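Putative nitroreductase (Thermotoga maritima, PDB 1VKW) probably acts as an oxidoreductase related to the FMN-dependent nitroreductases. Local coordinates at residues A[161-166]-A[180-185]. Sequence-based numbering, arbitrary orientation.
Sequences RQPWKI and PVDLGI
The loop at 161-164 runs past the first turn of helix 180-198, with the CA atoms of P163 and D182 7.1 Å apart. Strands 165-168 and 172-176 form a beta hairpin, which helix 180-198 follows. The loop before the hairpin folds back on the start of that helix. The unit belongs to the putative TM nitroreductase family. P163 sits at the centre of an inverse gamma turn, closed by a weak bond from W164 N to Q162 O.

D182 meets three loop residues. The indole NE1 of W164 donates to the backbone O of D182 at 3.2 Å, with an N-H...O angle of 155°. The N-H comes in from above the carbonyl plane, and the oxygen is tilted slightly out of the indole plane. The W164 CG is anti to its carbonyl carbon (chi1 -44°), and the indole turns its NE1 edge to the helix. P163 CD lies over one face of that ring, offset toward the rim. Replacing W164 by a phenylalanine would probably leave the D182 carbonyl without this N-H and the ring edge with no polar tie to the helix.

P163 CG packs on D182 CB at 3.5 Å, the two side chains crossing near a right angle. The two carboxylate oxygens are split. OD1 takes a hydrogen bond from the backbone N of A158, while OD2 faces R161 and a water. R161 comes to it with an extended chain from CG to NE. Its NE and NH2 each lie 3.5 Å from D182 OD2, a salt bridge with two weak bonds. The guanidinium and carboxylate planes are 72° apart, and OD2 lies at the guanidinium edge. The water bridges the pair: it donates to D182 OD2 at 2.7 Å and accepts from R161 NH2 at 3.1 Å.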
loop_
_atom_site.group_PDB
_atom_site.type_symbol
_atom_site.label_atom_id
_atom_site.label_comp_id
_atom_site.label_asym_id
_atom_site.label_seq_id
_atom_site.Cartn_x
_atom_site.Cartn_y
_atom_site.Cartn_z
ATOM N N ARG A 161 12.878 -7.050 0.276
ATOM C CA ARG A 161 13.863 -7.027 -0.792
ATOM C C ARG A 161 13.829 -5.741 -1.592
ATOM O O ARG A 161 14.780 -5.475 -2.313
ATOM C CB ARG A 161 13.752 -8.237 -1.689
ATOM C CG ARG A 161 12.500 -8.337 -2.490
ATOM C CD ARG A 161 12.305 -9.745 -3.020
ATOM N NE ARG A 161 10.912 -10.028 -3.332
ATOM C CZ ARG A 161 10.442 -11.231 -3.624
ATOM N NH1 ARG A 161 11.249 -12.278 -3.676
ATOM N NH2 ARG A 161 9.156 -11.377 -3.883
ATOM N N GLN A 162 12.745 -4.966 -1.471
ATOM C CA GLN A 162 12.668 -3.592 -2.002
ATOM C C GLN A 162 13.001 -3.586 -3.488
ATOM O O GLN A 162 13.932 -2.902 -3.915
ATOM C CB GLN A 162 13.632 -2.668 -1.246
ATOM C CG GLN A 162 13.395 -2.575 0.246
ATOM C CD GLN A 162 14.641 -2.152 1.025
ATOM O OE1 GLN A 162 15.112 -1.013 0.900
ATOM N NE2 GLN A 162 15.145 -3.049 1.857
ATOM N N PRO A 163 12.247 -4.362 -4.271
ATOM C CA PRO A 163 12.643 -4.705 -5.639
ATOM C C PRO A 163 12.276 -3.644 -6.700
ATOM O O PRO A 163 11.723 -3.989 -7.741
ATOM C CB PRO A 163 11.866 -6.009 -5.883
ATOM C CG PRO A 163 10.592 -5.834 -5.093
ATOM C CD PRO A 163 10.951 -4.981 -3.902
ATOM N N TRP A 164 12.612 -2.381 -6.456
ATOM C CA TRP A 164 12.151 -1.286 -7.326
ATOM C C TRP A 164 13.276 -0.524 -7.985
ATOM O O TRP A 164 14.304 -0.226 -7.369
ATOM C CB TRP A 164 11.300 -0.299 -6.538
ATOM C CG TRP A 164 10.320 -0.939 -5.632
ATOM C CD1 TRP A 164 9.243 -1.686 -5.987
ATOM C CD2 TRP A 164 10.312 -0.873 -4.204
ATOM N NE1 TRP A 164 8.567 -2.099 -4.865
ATOM C CE2 TRP A 164 9.196 -1.605 -3.757
ATOM C CE3 TRP A 164 11.133 -0.263 -3.255
ATOM C CZ2 TRP A 164 8.882 -1.748 -2.401
ATOM C CZ3 TRP A 164 10.812 -0.404 -1.899
ATOM C CH2 TRP A 164 9.699 -1.136 -1.497
ATOM N N LYS A 165 13.073 -0.193 -9.250
ATOM C CA LYS A 165 13.938 0.748 -9.933
ATOM C C LYS A 165 13.031 1.881 -10.377
ATOM O O LYS A 165 12.015 1.627 -11.034
ATOM C CB LYS A 165 14.619 0.068 -11.123
ATOM C CG LYS A 165 15.831 0.779 -11.700
ATOM C CD LYS A 165 16.581 -0.145 -12.712
ATOM C CE LYS A 165 17.783 0.526 -13.383
ATOM N NZ LYS A 165 18.389 -0.307 -14.494
ATOM N N ILE A 166 13.387 3.115 -10.012
ATOM C CA ILE A 166 12.521 4.281 -10.204
ATOM C C ILE A 166 13.203 5.306 -11.094
ATOM O O ILE A 166 14.397 5.605 -10.922
ATOM C CB ILE A 166 12.175 4.941 -8.838
ATOM C CG1 ILE A 166 11.599 3.912 -7.855
ATOM C CG2 ILE A 166 11.232 6.153 -9.014
ATOM C CD1 ILE A 166 11.395 4.484 -6.431
ATOM N N PRO A 180 5.683 -8.483 -9.318
ATOM C CA PRO A 180 4.510 -7.702 -9.658
ATOM C C PRO A 180 3.727 -7.217 -8.436
ATOM O O PRO A 180 3.290 -6.076 -8.418
ATOM C CB PRO A 180 3.699 -8.641 -10.570
ATOM C CG PRO A 180 4.215 -10.010 -10.318
ATOM C CD PRO A 180 5.622 -9.852 -9.871
ATOM N N VAL A 181 3.611 -8.036 -7.397
ATOM C CA VAL A 181 2.863 -7.614 -6.201
ATOM C C VAL A 181 3.559 -6.419 -5.544
ATOM O O VAL A 181 2.926 -5.407 -5.278
ATOM C CB VAL A 181 2.658 -8.763 -5.189
ATOM C CG1 VAL A 181 1.819 -8.291 -4.003
ATOM C CG2 VAL A 181 1.972 -9.940 -5.859
ATOM N N ASP A 182 4.866 -6.545 -5.328
ATOM C CA ASP A 182 5.686 -5.467 -4.770
ATOM C C ASP A 182 5.636 -4.207 -5.649
ATOM O O ASP A 182 5.554 -3.100 -5.135
ATOM C CB ASP A 182 7.137 -5.937 -4.576
ATOM C CG ASP A 182 7.252 -7.151 -3.628
ATOM O OD1 ASP A 182 6.531 -7.203 -2.613
ATOM O OD2 ASP A 182 8.045 -8.095 -3.814
ATOM N N LEU A 183 5.682 -4.392 -6.970
ATOM C CA LEU A 183 5.505 -3.292 -7.922
ATOM C C LEU A 183 4.201 -2.541 -7.654
ATOM O O LEU A 183 4.204 -1.319 -7.538
ATOM C CB LEU A 183 5.498 -3.804 -9.369
ATOM C CG LEU A 183 5.954 -2.790 -10.436
ATOM C CD1 LEU A 183 6.045 -3.468 -11.793
ATOM C CD2 LEU A 183 5.062 -1.580 -10.516
ATOM N N GLY A 184 3.105 -3.294 -7.546
ATOM C CA GLY A 184 1.793 -2.725 -7.289
ATOM C C GLY A 184 1.738 -1.981 -5.969
ATOM O O GLY A 184 1.143 -0.916 -5.891
ATOM N N ILE A 185 2.343 -2.564 -4.934
ATOM C CA ILE A 185 2.407 -1.941 -3.605
ATOM C C ILE A 185 3.086 -0.565 -3.682
ATOM O O ILE A 185 2.531 0.436 -3.229
ATOM C CB ILE A 185 3.127 -2.893 -2.596
ATOM C CG1 ILE A 185 2.251 -4.123 -2.291
ATOM C CG2 ILE A 185 3.437 -2.184 -1.281
ATOM C CD1 ILE A 185 2.964 -5.207 -1.510
HETATM O O HOH W 1 6.303 -10.100 -3.553
#